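Endo-alpha-(1->5)-L-arabinanase (Bacillus licheniformis, PDB 6B7K) probably hydrolyses internal alpha-1,5-linked arabinofuranosidic bonds in arabinan, as a calcium-binding endo-acting member of glycoside hydrolase family 43. Local coordinates at residues N19-P24 with S284-N289; S25-G30 with P83-Y88; N31-F36 with I47-G52; Y220-G225 with T248-G253. One frame throughout, in Å; residues are numbered along the deposited sequence.

Interaction 1. Residues N19-P24 with S284-N289; sequences NFIHDP and SKLLIN
S284 meets the backbone of I21 with both its side chain and its carbonyl. Its OG is turned between the backbone N and the carbonyl carbon (chi1 56°), from where it donates to I21 O at 2.7 Å, coming in tilted from the plane of that carbonyl. The same hydroxyl lies at the edge of the H22 imidazole, 3.3 Å from H22 CD2. S284 O receives a weak but fairly straight bond from I21 N (3.3 Å, 165°), and the F20 ring leans toward this carbonyl oxygen with its CD1 corner. At K285 the backbone bridges to F20, while the lysine's aliphatic chain passes across the N19 amide, K285 CD lying 3.9 Å from N19 OD1. The polar ends turn to other partners: N19 ND2 bonds T15 OG1, and K285 NZ makes a weak, long ion pair with D280. L286 N gives a weak, bent bond to N19 O (2.9 Å, 124°). The leucine side chain packs against the loop, its CB 3.7 Å from I21 CG2 and its CD1 reaching P24 CB. Between H22 and P24 lies D23, the predicted proton acceptor, which does not itself touch 284-289; H22 ND1 donates weakly to D23 OD2, and H22 NE2 bonds Y276 OH. The contact thus joins strand 284-293 of the last propeller blade to the loop that enters strand 25-29 of the first, with T35 of strand 32-38 packed against I21, P24 and L286.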
loop_
_atom_site.group_PDB
_atom_site.type_symbol
_atom_site.label_atom_id
_atom_site.label_comp_id
_atom_site.label_asym_id
_atom_site.label_seq_id
_atom_site.Cartn_x
_atom_site.Cartn_y
_atom_site.Cartn_z
ATOM N N ASN A 19 -0.098 -8.408 16.826
ATOM C CA ASN A 19 0.225 -8.490 15.408
ATOM C C ASN A 19 -0.981 -8.239 14.510
ATOM O O ASN A 19 -0.958 -8.613 13.331
ATOM C CB ASN A 19 0.846 -9.853 15.091
ATOM C CG ASN A 19 -0.080 -11.008 15.424
ATOM O OD1 ASN A 19 -0.958 -10.888 16.278
ATOM N ND2 ASN A 19 0.114 -12.136 14.750
ATOM N N PHE A 20 -2.034 -7.617 15.037
ATOM C CA PHE A 20 -3.177 -7.260 14.207
ATOM C C PHE A 20 -2.824 -6.071 13.326
ATOM O O PHE A 20 -2.255 -5.083 13.800
ATOM C CB PHE A 20 -4.394 -6.927 15.072
ATOM C CG PHE A 20 -5.496 -6.227 14.320
ATOM C CD1 PHE A 20 -6.426 -6.953 13.599
ATOM C CD2 PHE A 20 -5.600 -4.843 14.331
ATOM C CE1 PHE A 20 -7.441 -6.320 12.905
ATOM C CE2 PHE A 20 -6.612 -4.204 13.636
ATOM C CZ PHE A 20 -7.534 -4.944 12.922
ATOM N N ILE A 21 -3.175 -6.160 12.044
ATOM C CA ILE A 21 -2.901 -5.086 11.096
ATOM C C ILE A 21 -3.849 -5.242 9.919
ATOM O O ILE A 21 -4.422 -6.311 9.698
ATOM C CB ILE A 21 -1.422 -5.102 10.636
ATOM C CG1 ILE A 21 -1.003 -3.720 10.134
ATOM C CG2 ILE A 21 -1.213 -6.149 9.549
ATOM C CD1 ILE A 21 -1.176 -2.629 11.161
ATOM N N HIS A 22 -4.025 -4.162 9.163
ATOM C CA HIS A 22 -4.768 -4.204 7.914
ATOM C C HIS A 22 -4.215 -3.122 7.002
ATOM O O HIS A 22 -4.069 -1.972 7.425
ATOM C CB HIS A 22 -6.266 -4.005 8.146
ATOM C CG HIS A 22 -7.122 -4.590 7.067
ATOM N ND1 HIS A 22 -7.651 -3.835 6.044
ATOM C CD2 HIS A 22 -7.532 -5.862 6.847
ATOM C CE1 HIS A 22 -8.356 -4.615 5.244
ATOM N NE2 HIS A 22 -8.299 -5.849 5.709
ATOM N N ASP A 23 -3.903 -3.501 5.759
ATOM C CA ASP A 23 -3.267 -2.626 4.781
ATOM C C ASP A 23 -1.934 -2.105 5.316
ATOM O O ASP A 23 -1.777 -0.893 5.507
ATOM C CB ASP A 23 -4.197 -1.465 4.422
ATOM C CG ASP A 23 -5.598 -1.930 4.065
ATOM O OD1 ASP A 23 -5.730 -2.838 3.217
ATOM O OD2 ASP A 23 -6.570 -1.394 4.642
ATOM N N PRO A 24 -0.953 -2.974 5.553
ATOM C CA PRO A 24 0.289 -2.543 6.194
ATOM C C PRO A 24 1.311 -1.972 5.219
ATOM O O PRO A 24 1.290 -2.233 4.013
ATOM C CB PRO A 24 0.812 -3.846 6.814
ATOM C CG PRO A 24 0.394 -4.877 5.838
ATOM C CD PRO A 24 -0.949 -4.427 5.298
ATOM N N SER A 284 -7.448 -10.145 10.598
ATOM C CA SER A 284 -6.263 -9.936 9.776
ATOM C C SER A 284 -5.029 -9.736 10.647
ATOM O O SER A 284 -5.007 -8.867 11.525
ATOM C CB SER A 284 -6.462 -8.731 8.858
ATOM O OG SER A 284 -6.787 -7.573 9.604
ATOM N N LYS A 285 -3.999 -10.539 10.397
ATOM C CA LYS A 285 -2.731 -10.471 11.105
ATOM C C LYS A 285 -1.647 -9.931 10.177
ATOM O O LYS A 285 -1.873 -9.680 8.990
ATOM C CB LYS A 285 -2.346 -11.848 11.652
ATOM C CG LYS A 285 -3.439 -12.525 12.456
ATOM C CD LYS A 285 -3.752 -11.747 13.716
ATOM C CE LYS A 285 -4.716 -12.512 14.599
ATOM N NZ LYS A 285 -4.893 -11.847 15.919
ATOM N N LEU A 286 -0.453 -9.756 10.733
ATOM C CA LEU A 286 0.701 -9.275 9.989
ATOM C C LEU A 286 1.542 -10.457 9.527
ATOM O O LEU A 286 1.909 -11.317 10.334
ATOM C CB LEU A 286 1.542 -8.327 10.846
ATOM C CG LEU A 286 2.831 -7.794 10.216
ATOM C CD1 LEU A 286 2.522 -7.021 8.945
ATOM C CD2 LEU A 286 3.594 -6.931 11.209
ATOM N N LEU A 287 1.839 -10.500 8.232
ATOM C CA LEU A 287 2.686 -11.531 7.646
ATOM C C LEU A 287 3.846 -10.857 6.932
ATOM O O LEU A 287 3.636 -10.010 6.056
ATOM C CB LEU A 287 1.899 -12.418 6.679
ATOM C CG LEU A 287 1.030 -13.498 7.323
ATOM C CD1 LEU A 287 0.545 -14.481 6.272
ATOM C CD2 LEU A 287 1.803 -14.216 8.419
ATOM N N ILE A 288 5.066 -11.229 7.309
ATOM C CA ILE A 288 6.280 -10.642 6.759
ATOM C C ILE A 288 7.133 -11.757 6.178
ATOM O O ILE A 288 7.336 -12.794 6.823
ATOM C CB ILE A 288 7.061 -9.853 7.824
ATOM C CG1 ILE A 288 6.142 -8.849 8.519
ATOM C CG2 ILE A 288 8.237 -9.137 7.191
ATOM C CD1 ILE A 288 6.806 -8.108 9.637
ATOM N N ASN A 289 7.631 -11.545 4.964
ATOM C CA ASN A 289 8.477 -12.510 4.283
ATOM C C ASN A 289 9.717 -11.816 3.746
ATOM O O ASN A 289 9.666 -10.654 3.336
ATOM C CB ASN A 289 7.740 -13.189 3.121
ATOM C CG ASN A 289 6.767 -14.243 3.586
ATOM O OD1 ASN A 289 7.060 -15.437 3.535
ATOM N ND2 ASN A 289 5.601 -13.808 4.046
#

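Interaction 2. Residues S25-G30 with P83-Y88; sequences SIIKEG and PDISYY. With CA (calcium ion), chain F.
S25 OG receives a weak bond from I85 N (3.4 Å, 167°) and is also hydrogen-bonded to D264 OD2. In the five-bladed beta-propeller of family 43 enzymes, strands 25-29 and 81-87 are the inner strands of adjacent blades. The axes of the two short segments, 25° apart in direction, approach no closer than 6.2 Å, so side chains and water join them in place of a shared sheet. Beside the serine, D84 OD1 binds a calcium ion at 2.4 Å; D142, D264 and a water 2.6 Å from the metal are further ligands of that ion. D84 OD2 accepts from L143 N, which should help fix the rotation of the carboxylate. S25, linked to the ligand D264, is therefore a second-shell neighbour of the metal. Further out, I27 and I85 cross at about a right angle. With CG1 of I85 directed away from its own backbone N (chi1 -180°), both of its branches bear on I27: I85 CG2 lies 3.6 Å from I27 CB, and I85 CG1 abuts I27 CG2. F36 of strand 32-38 packs against I85 from the first blade. Between the backbones a water donates to I26 O and to I85 O, 2.9 Å from each.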
loop_
_atom_site.group_PDB
_atom_site.type_symbol
_atom_site.label_atom_id
_atom_site.label_comp_id
_atom_site.label_asym_id
_atom_site.label_seq_id
_atom_site.Cartn_x
_atom_site.Cartn_y
_atom_site.Cartn_z
ATOM N N SER A 25 2.220 -1.179 5.784
ATOM C CA SER A 25 3.391 -0.671 5.077
ATOM C C SER A 25 4.542 -0.640 6.069
ATOM O O SER A 25 4.443 0.015 7.111
ATOM C CB SER A 25 3.138 0.722 4.493
ATOM O OG SER A 25 4.252 1.179 3.742
ATOM N N ILE A 26 5.626 -1.343 5.750
ATOM C CA ILE A 26 6.723 -1.548 6.688
ATOM C C ILE A 26 7.796 -0.491 6.476
ATOM O O ILE A 26 8.049 -0.028 5.355
ATOM C CB ILE A 26 7.310 -2.972 6.556
ATOM C CG1 ILE A 26 8.312 -3.257 7.678
ATOM C CG2 ILE A 26 7.975 -3.159 5.205
ATOM C CD1 ILE A 26 7.723 -3.184 9.068
ATOM N N ILE A 27 8.424 -0.096 7.583
ATOM C CA ILE A 27 9.592 0.776 7.599
ATOM C C ILE A 27 10.431 0.346 8.800
ATOM O O ILE A 27 10.009 -0.482 9.610
ATOM C CB ILE A 27 9.197 2.272 7.669
ATOM C CG1 ILE A 27 10.401 3.200 7.431
ATOM C CG2 ILE A 27 8.517 2.588 8.994
ATOM C CD1 ILE A 27 11.134 2.958 6.130
ATOM N N LYS A 28 11.633 0.907 8.916
ATOM C CA LYS A 28 12.592 0.438 9.912
ATOM C C LYS A 28 13.560 1.573 10.203
ATOM O O LYS A 28 14.406 1.889 9.360
ATOM C CB LYS A 28 13.318 -0.798 9.401
ATOM C CG LYS A 28 14.028 -1.615 10.454
ATOM C CD LYS A 28 14.872 -2.674 9.781
ATOM C CE LYS A 28 15.642 -3.506 10.782
ATOM N NZ LYS A 28 16.364 -2.673 11.777
ATOM N N GLU A 29 13.428 2.185 11.376
ATOM C CA GLU A 29 14.286 3.283 11.801
ATOM C C GLU A 29 15.179 2.785 12.934
ATOM O O GLU A 29 14.676 2.366 13.985
ATOM C CB GLU A 29 13.455 4.483 12.259
ATOM C CG GLU A 29 14.270 5.606 12.875
ATOM C CD GLU A 29 13.397 6.707 13.448
ATOM O OE1 GLU A 29 12.827 7.494 12.665
ATOM O OE2 GLU A 29 13.273 6.780 14.688
ATOM N N GLY A 30 16.490 2.838 12.722
ATOM C CA GLY A 30 17.393 2.209 13.660
ATOM C C GLY A 30 17.180 0.712 13.652
ATOM O O GLY A 30 17.025 0.084 12.596
ATOM N N PRO A 83 -1.918 3.334 4.895
ATOM C CA PRO A 83 -0.802 4.280 4.917
ATOM C C PRO A 83 0.406 3.730 4.173
ATOM O O PRO A 83 0.566 2.523 3.987
ATOM C CB PRO A 83 -0.506 4.435 6.411
ATOM C CG PRO A 83 -0.893 3.126 6.985
ATOM C CD PRO A 83 -2.061 2.623 6.179
ATOM N N ASP A 84 1.257 4.655 3.733
ATOM C CA ASP A 84 2.530 4.316 3.109
ATOM C C ASP A 84 3.624 5.149 3.758
ATOM O O ASP A 84 3.530 6.379 3.792
ATOM C CB ASP A 84 2.505 4.551 1.598
ATOM C CG ASP A 84 3.822 4.196 0.939
ATOM O OD1 ASP A 84 4.278 3.047 1.110
ATOM O OD2 ASP A 84 4.406 5.063 0.254
ATOM N N ILE A 85 4.657 4.482 4.259
ATOM C CA ILE A 85 5.741 5.128 4.983
ATOM C C ILE A 85 7.054 4.852 4.263
ATOM O O ILE A 85 7.319 3.722 3.838
ATOM C CB ILE A 85 5.797 4.642 6.448
ATOM C CG1 ILE A 85 6.938 5.324 7.207
ATOM C CG2 ILE A 85 5.901 3.121 6.502
ATOM C CD1 ILE A 85 6.769 6.824 7.338
ATOM N N SER A 86 7.874 5.890 4.123
ATOM C CA SER A 86 9.183 5.744 3.503
ATOM C C SER A 86 10.024 6.963 3.843
ATOM O O SER A 86 9.500 8.028 4.184
ATOM C CB SER A 86 9.071 5.573 1.985
ATOM O OG SER A 86 8.345 6.644 1.408
ATOM N N TYR A 87 11.338 6.791 3.748
ATOM C CA TYR A 87 12.291 7.871 3.951
ATOM C C TYR A 87 12.887 8.257 2.605
ATOM O O TYR A 87 13.340 7.389 1.851
ATOM C CB TYR A 87 13.389 7.454 4.931
ATOM C CG TYR A 87 14.288 8.587 5.381
ATOM C CD1 TYR A 87 13.928 9.405 6.444
ATOM C CD2 TYR A 87 15.499 8.834 4.747
ATOM C CE1 TYR A 87 14.748 10.438 6.863
ATOM C CE2 TYR A 87 16.325 9.864 5.157
ATOM C CZ TYR A 87 15.945 10.662 6.217
ATOM O OH TYR A 87 16.763 11.689 6.631
ATOM N N TYR A 88 12.874 9.552 2.301
ATOM C CA TYR A 88 13.345 10.030 1.010
ATOM C C TYR A 88 13.647 11.516 1.105
ATOM O O TYR A 88 12.879 12.272 1.704
ATOM C CB TYR A 88 12.310 9.768 -0.089
ATOM C CG TYR A 88 12.519 10.585 -1.342
ATOM C CD1 TYR A 88 13.566 10.305 -2.208
ATOM C CD2 TYR A 88 11.665 11.630 -1.662
ATOM C CE1 TYR A 88 13.757 11.045 -3.359
ATOM C CE2 TYR A 88 11.849 12.378 -2.810
ATOM C CZ TYR A 88 12.895 12.079 -3.656
ATOM O OH TYR A 88 13.081 12.818 -4.800
HETATM CA CA CA F . 5.641 1.512 -0.205
HETATM O O HOH W 1 9.424 1.811 3.578
HETATM O O HOH W 2 8.013 0.444 -0.431
#

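Interaction 3. Residues N31-F36 with I47-G52; sequences NTWYTF and IKSTDG
W33, I47 and T35 bury the most surface here, all three side chains projecting from one face of an antiparallel pair together with S49. W33 and S49 form a hydrogen-bonded pair, with W33 N to S49 O at 2.8 Å and S49 N to W33 O at 3.1 Å. The indole is swung to the side of its own backbone N, opposite the carbonyl carbon (chi1 -53°), which carries it past the end of the strand and over the turn that follows. Its CD1 edge lies 3.4 Å from S49 O, close to the ring plane, while G52 CA sits over one face in a CH-pi contact, 4.0 Å from the centroid of the five-membered ring. That glycine, with its positive phi (91°), is held in place because G52 N donates to S49 OG at 2.8 Å, an ST motif. The indole also meets W13 edge-to-face and K28 in a cation-pi contact. T35 and I47 make the next hydrogen-bonded pair. The bond from T35 N to I47 O, at 3.0 Å, is nearly straight (173°), and T35 CB rests 3.9 Å from I47 CG1. W55 of strand 54-61 touches W33, T35 and S49 on this face. On the other face lies the non-hydrogen-bonded pair Y34 and K48, whose side chains run side by side in the same direction, the phenol's CE1 against the lysine CB. Strands 32-38 and 44-49 thus form an antiparallel beta-hairpin, one unit of the up-and-down meander of a propeller blade, with 25-29 and 54-61 on its two sides.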
loop_
_atom_site.group_PDB
_atom_site.type_symbol
_atom_site.label_atom_id
_atom_site.label_comp_id
_atom_site.label_asym_id
_atom_site.label_seq_id
_atom_site.Cartn_x
_atom_site.Cartn_y
_atom_site.Cartn_z
ATOM N N ASN A 31 17.154 0.122 14.845
ATOM C CA ASN A 31 16.872 -1.298 14.997
ATOM C C ASN A 31 15.389 -1.595 15.174
ATOM O O ASN A 31 15.027 -2.760 15.364
ATOM C CB ASN A 31 17.648 -1.868 16.188
ATOM C CG ASN A 31 19.027 -2.364 15.804
ATOM O OD1 ASN A 31 19.260 -2.767 14.664
ATOM N ND2 ASN A 31 19.949 -2.342 16.758
ATOM N N THR A 32 14.527 -0.584 15.111
ATOM C CA THR A 32 13.109 -0.745 15.400
ATOM C C THR A 32 12.308 -0.814 14.108
ATOM O O THR A 32 12.396 0.086 13.265
ATOM C CB THR A 32 12.598 0.405 16.269
ATOM O OG1 THR A 32 13.377 0.482 17.469
ATOM C CG2 THR A 32 11.137 0.183 16.633
ATOM N N TRP A 33 11.528 -1.881 13.957
ATOM C CA TRP A 33 10.597 -1.985 12.844
ATOM C C TRP A 33 9.317 -1.229 13.173
ATOM O O TRP A 33 8.857 -1.232 14.319
ATOM C CB TRP A 33 10.264 -3.449 12.546
ATOM C CG TRP A 33 11.443 -4.355 12.328
ATOM C CD1 TRP A 33 12.223 -4.931 13.288
ATOM C CD2 TRP A 33 11.949 -4.816 11.071
ATOM N NE1 TRP A 33 13.193 -5.711 12.706
ATOM C CE2 TRP A 33 13.046 -5.659 11.346
ATOM C CE3 TRP A 33 11.586 -4.595 9.740
ATOM C CZ2 TRP A 33 13.780 -6.280 10.339
ATOM C CZ3 TRP A 33 12.318 -5.210 8.743
ATOM C CH2 TRP A 33 13.404 -6.041 9.047
ATOM N N TYR A 34 8.742 -0.581 12.163
ATOM C CA TYR A 34 7.463 0.108 12.300
ATOM C C TYR A 34 6.555 -0.318 11.160
ATOM O O TYR A 34 6.910 -0.160 9.986
ATOM C CB TYR A 34 7.636 1.631 12.303
ATOM C CG TYR A 34 8.322 2.179 13.533
ATOM C CD1 TYR A 34 7.621 2.362 14.719
ATOM C CD2 TYR A 34 9.669 2.521 13.508
ATOM C CE1 TYR A 34 8.243 2.864 15.847
ATOM C CE2 TYR A 34 10.299 3.026 14.630
ATOM C CZ TYR A 34 9.583 3.195 15.798
ATOM O OH TYR A 34 10.211 3.695 16.917
ATOM N N THR A 35 5.391 -0.858 11.502
ATOM C CA THR A 35 4.357 -1.178 10.530
ATOM C C THR A 35 3.225 -0.169 10.678
ATOM O O THR A 35 2.588 -0.093 11.734
ATOM C CB THR A 35 3.830 -2.600 10.716
ATOM O OG1 THR A 35 4.870 -3.545 10.442
ATOM C CG2 THR A 35 2.666 -2.858 9.771
ATOM N N PHE A 36 3.000 0.620 9.632
ATOM C CA PHE A 36 1.859 1.521 9.568
ATOM C C PHE A 36 0.691 0.795 8.915
ATOM O O PHE A 36 0.866 0.113 7.900
ATOM C CB PHE A 36 2.209 2.787 8.782
ATOM C CG PHE A 36 3.147 3.718 9.505
ATOM C CD1 PHE A 36 4.493 3.416 9.626
ATOM C CD2 PHE A 36 2.683 4.904 10.049
ATOM C CE1 PHE A 36 5.357 4.274 10.284
ATOM C CE2 PHE A 36 3.541 5.767 10.710
ATOM C CZ PHE A 36 4.879 5.452 10.826
ATOM N N ILE A 47 2.373 -0.245 14.862
ATOM C CA ILE A 47 2.903 -1.239 15.784
ATOM C C ILE A 47 4.401 -1.361 15.549
ATOM O O ILE A 47 4.888 -1.196 14.425
ATOM C CB ILE A 47 2.199 -2.607 15.645
ATOM C CG1 ILE A 47 2.213 -3.091 14.195
ATOM C CG2 ILE A 47 0.770 -2.515 16.147
ATOM C CD1 ILE A 47 1.493 -4.410 13.999
ATOM N N LYS A 48 5.132 -1.636 16.624
ATOM C CA LYS A 48 6.586 -1.622 16.623
ATOM C C LYS A 48 7.128 -3.003 16.971
ATOM O O LYS A 48 6.421 -3.852 17.520
ATOM C CB LYS A 48 7.120 -0.581 17.618
ATOM C CG LYS A 48 6.551 -0.740 19.022
ATOM C CD LYS A 48 6.895 0.439 19.920
ATOM C CE LYS A 48 8.388 0.539 20.158
ATOM N NZ LYS A 48 8.709 1.577 21.176
ATOM N N SER A 49 8.406 -3.215 16.651
ATOM C CA SER A 49 9.052 -4.492 16.919
ATOM C C SER A 49 10.560 -4.298 16.975
ATOM O O SER A 49 11.127 -3.553 16.174
ATOM C CB SER A 49 8.701 -5.531 15.851
ATOM O OG SER A 49 9.366 -6.754 16.107
ATOM N N THR A 50 11.199 -4.985 17.923
ATOM C CA THR A 50 12.650 -4.972 18.056
ATOM C C THR A 50 13.319 -6.082 17.255
ATOM O O THR A 50 14.423 -5.884 16.733
ATOM C CB THR A 50 13.041 -5.096 19.535
ATOM O OG1 THR A 50 12.504 -3.988 20.269
ATOM C CG2 THR A 50 14.555 -5.119 19.710
ATOM N N ASP A 51 12.667 -7.239 17.132
ATOM C CA ASP A 51 13.239 -8.389 16.446
ATOM C C ASP A 51 12.562 -8.714 15.121
ATOM O O ASP A 51 13.091 -9.538 14.365
ATOM C CB ASP A 51 13.184 -9.627 17.356
ATOM C CG ASP A 51 11.796 -9.877 17.929
ATOM O OD1 ASP A 51 10.823 -9.249 17.460
ATOM O OD2 ASP A 51 11.678 -10.702 18.860
ATOM N N GLY A 52 11.419 -8.097 14.819
ATOM C CA GLY A 52 10.656 -8.421 13.634
ATOM C C GLY A 52 9.601 -9.488 13.831
ATOM O O GLY A 52 8.760 -9.675 12.941
#

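Interaction 4. Residues Y220-G225 with T248-G253; sequences YKIAYG and TILDSG
Strand 221-227 pairs antiparallel here with 248-251, the outermost strand of its four-stranded blade, the pairing interrupted by a classic beta bulge. Two residues, L250 and D251, stand against the single residue I222: L250 N donates to I222 O at 2.6 Å, and D251 N adds a weak bond to the same oxygen at 3.5 Å. Two donors therefore share one carbonyl, and the register moves on by one residue. Beyond the bulge I222 N is bonded to D251 O (3.1 Å); before it, Y224 N is bonded to T248 O.

The Y224 phenol carries much of the side-chain contact. Its CG lies between the backbone N and the carbonyl carbon (chi1 53°), which folds the ring back over the neighbouring strand. T248 stands over one face of it, T248 CB 4.2 Å from the ring centroid in a CH-pi contact, and T248 OG1 lies above the same ring. This hydroxyl donates to Y224 O at 3.1 Å, approaching from above the carbonyl plane. L250 CB meets the edge of the ring, 3.5 Å from Y224 CE1. On the face of A223 and I249, I249 CD1 reaches K221 CD (3.6 Å) where the two side chains cross obliquely, and K221 NZ goes on to a salt bridge with D210. D251 OD1 accepts from G253 N in an Asx turn.

D251 OD2 forms a salt bridge with R273 of strand 270-277, and I222 and L250 also pack against that strand, so the bulged edge abuts the next blade. On the inner side strand 202-209 continues the sheet, and Y220 OH makes a weak hydrogen bond to E192, the predicted proton donor.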
loop_
_atom_site.group_PDB
_atom_site.type_symbol
_atom_site.label_atom_id
_atom_site.label_comp_id
_atom_site.label_asym_id
_atom_site.label_seq_id
_atom_site.Cartn_x
_atom_site.Cartn_y
_atom_site.Cartn_z
ATOM N N TYR A 220 -8.525 -12.808 -1.772
ATOM C CA TYR A 220 -7.525 -11.763 -1.889
ATOM C C TYR A 220 -6.228 -12.400 -2.360
ATOM O O TYR A 220 -5.770 -13.388 -1.776
ATOM C CB TYR A 220 -7.333 -11.038 -0.545
ATOM C CG TYR A 220 -7.170 -9.524 -0.610
ATOM C CD1 TYR A 220 -7.562 -8.803 -1.731
ATOM C CD2 TYR A 220 -6.623 -8.817 0.461
ATOM C CE1 TYR A 220 -7.414 -7.423 -1.784
ATOM C CE2 TYR A 220 -6.468 -7.440 0.415
ATOM C CZ TYR A 220 -6.862 -6.751 -0.708
ATOM O OH TYR A 220 -6.711 -5.385 -0.743
ATOM N N LYS A 221 -5.631 -11.830 -3.401
ATOM C CA LYS A 221 -4.418 -12.373 -3.987
ATOM C C LYS A 221 -3.391 -11.262 -4.148
ATOM O O LYS A 221 -3.702 -10.076 -4.028
ATOM C CB LYS A 221 -4.705 -13.044 -5.334
ATOM C CG LYS A 221 -5.621 -14.243 -5.233
ATOM C CD LYS A 221 -6.103 -14.643 -6.612
ATOM C CE LYS A 221 -7.189 -15.692 -6.524
ATOM N NZ LYS A 221 -8.379 -15.165 -5.805
ATOM N N ILE A 222 -2.152 -11.666 -4.413
ATOM C CA ILE A 222 -1.043 -10.749 -4.651
ATOM C C ILE A 222 -0.439 -11.098 -6.003
ATOM O O ILE A 222 0.017 -12.231 -6.209
ATOM C CB ILE A 222 0.018 -10.828 -3.543
ATOM C CG1 ILE A 222 -0.566 -10.357 -2.209
ATOM C CG2 ILE A 222 1.241 -10.005 -3.918
ATOM C CD1 ILE A 222 0.384 -10.504 -1.046
ATOM N N ALA A 223 -0.442 -10.133 -6.920
ATOM C CA ALA A 223 0.060 -10.327 -8.272
ATOM C C ALA A 223 1.050 -9.223 -8.613
ATOM O O ALA A 223 0.949 -8.101 -8.107
ATOM C CB ALA A 223 -1.079 -10.341 -9.298
ATOM N N TYR A 224 1.999 -9.544 -9.489
ATOM C CA TYR A 224 3.096 -8.642 -9.809
ATOM C C TYR A 224 3.313 -8.575 -11.314
ATOM O O TYR A 224 2.831 -9.418 -12.075
ATOM C CB TYR A 224 4.396 -9.074 -9.108
ATOM C CG TYR A 224 4.783 -10.515 -9.350
ATOM C CD1 TYR A 224 4.252 -11.535 -8.573
ATOM C CD2 TYR A 224 5.684 -10.855 -10.348
ATOM C CE1 TYR A 224 4.599 -12.853 -8.787
ATOM C CE2 TYR A 224 6.043 -12.174 -10.567
ATOM C CZ TYR A 224 5.494 -13.168 -9.784
ATOM O OH TYR A 224 5.840 -14.481 -9.994
ATOM N N GLY A 225 4.052 -7.549 -11.733
ATOM C CA GLY A 225 4.392 -7.364 -13.131
ATOM C C GLY A 225 5.617 -6.492 -13.266
ATOM O O GLY A 225 5.990 -5.768 -12.337
ATOM N N THR A 248 0.766 -12.187 -12.537
ATOM C CA THR A 248 1.250 -13.472 -12.050
ATOM C C THR A 248 1.100 -13.509 -10.534
ATOM O O THR A 248 1.629 -12.642 -9.832
ATOM C CB THR A 248 2.704 -13.692 -12.455
ATOM O OG1 THR A 248 3.450 -12.496 -12.207
ATOM C CG2 THR A 248 2.799 -14.058 -13.928
ATOM N N ILE A 249 0.380 -14.507 -10.034
ATOM C CA ILE A 249 0.022 -14.564 -8.622
ATOM C C ILE A 249 1.238 -14.989 -7.807
ATOM O O ILE A 249 1.820 -16.053 -8.044
ATOM C CB ILE A 249 -1.159 -15.515 -8.392
ATOM C CG1 ILE A 249 -2.430 -14.924 -9.005
ATOM C CG2 ILE A 249 -1.348 -15.784 -6.909
ATOM C CD1 ILE A 249 -3.629 -15.834 -8.915
ATOM N N LEU A 250 1.624 -14.153 -6.846
ATOM C CA LEU A 250 2.708 -14.477 -5.930
ATOM C C LEU A 250 2.221 -15.216 -4.695
ATOM O O LEU A 250 2.973 -16.014 -4.119
ATOM C CB LEU A 250 3.436 -13.199 -5.499
ATOM C CG LEU A 250 4.647 -13.362 -4.579
ATOM C CD1 LEU A 250 5.743 -14.164 -5.266
ATOM C CD2 LEU A 250 5.163 -12.004 -4.136
ATOM N N ASP A 251 0.981 -14.974 -4.281
ATOM C CA ASP A 251 0.445 -15.597 -3.074
ATOM C C ASP A 251 -1.073 -15.575 -3.149
ATOM O O ASP A 251 -1.673 -14.500 -3.254
ATOM C CB ASP A 251 0.937 -14.864 -1.826
ATOM C CG ASP A 251 0.499 -15.539 -0.545
ATOM O OD1 ASP A 251 0.079 -16.715 -0.601
ATOM O OD2 ASP A 251 0.567 -14.890 0.520
ATOM N N SER A 252 -1.693 -16.754 -3.100
ATOM C CA SER A 252 -3.142 -16.865 -3.034
ATOM C C SER A 252 -3.642 -17.389 -1.695
ATOM O O SER A 252 -4.858 -17.429 -1.482
ATOM C CB SER A 252 -3.659 -17.772 -4.164
ATOM O OG SER A 252 -2.917 -18.978 -4.238
ATOM N N GLY A 253 -2.751 -17.782 -0.798
ATOM C CA GLY A 253 -3.118 -18.236 0.527
ATOM C C GLY A 253 -2.871 -19.725 0.710
ATOM O O GLY A 253 -2.614 -20.475 -0.233
#

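How the interactions relate
Interactions 2 and 3 are continuous: S25 N lies 2.8 Å from F36 O and I27 N 2.8 Å from Y34 O, so strand 25-29 joins the hairpin of interaction 3 to the calcium side of interaction 2. T35 ties interaction 3 to interaction 1, its CG2 3.6 Å from P24 CB. Interaction 1 reaches interaction 2 where D23 O meets P83 CD. Interaction 4 touches none of the others; its nearest atoms are about 5 Å from interaction 1 and about 13 Å from interaction 3. Interactions 1 and 4 both border the predicted active site: P24 of interaction 1 and Y220 of interaction 4 each have a side chain about 4 Å from that of H262, predicted to recognise substrate.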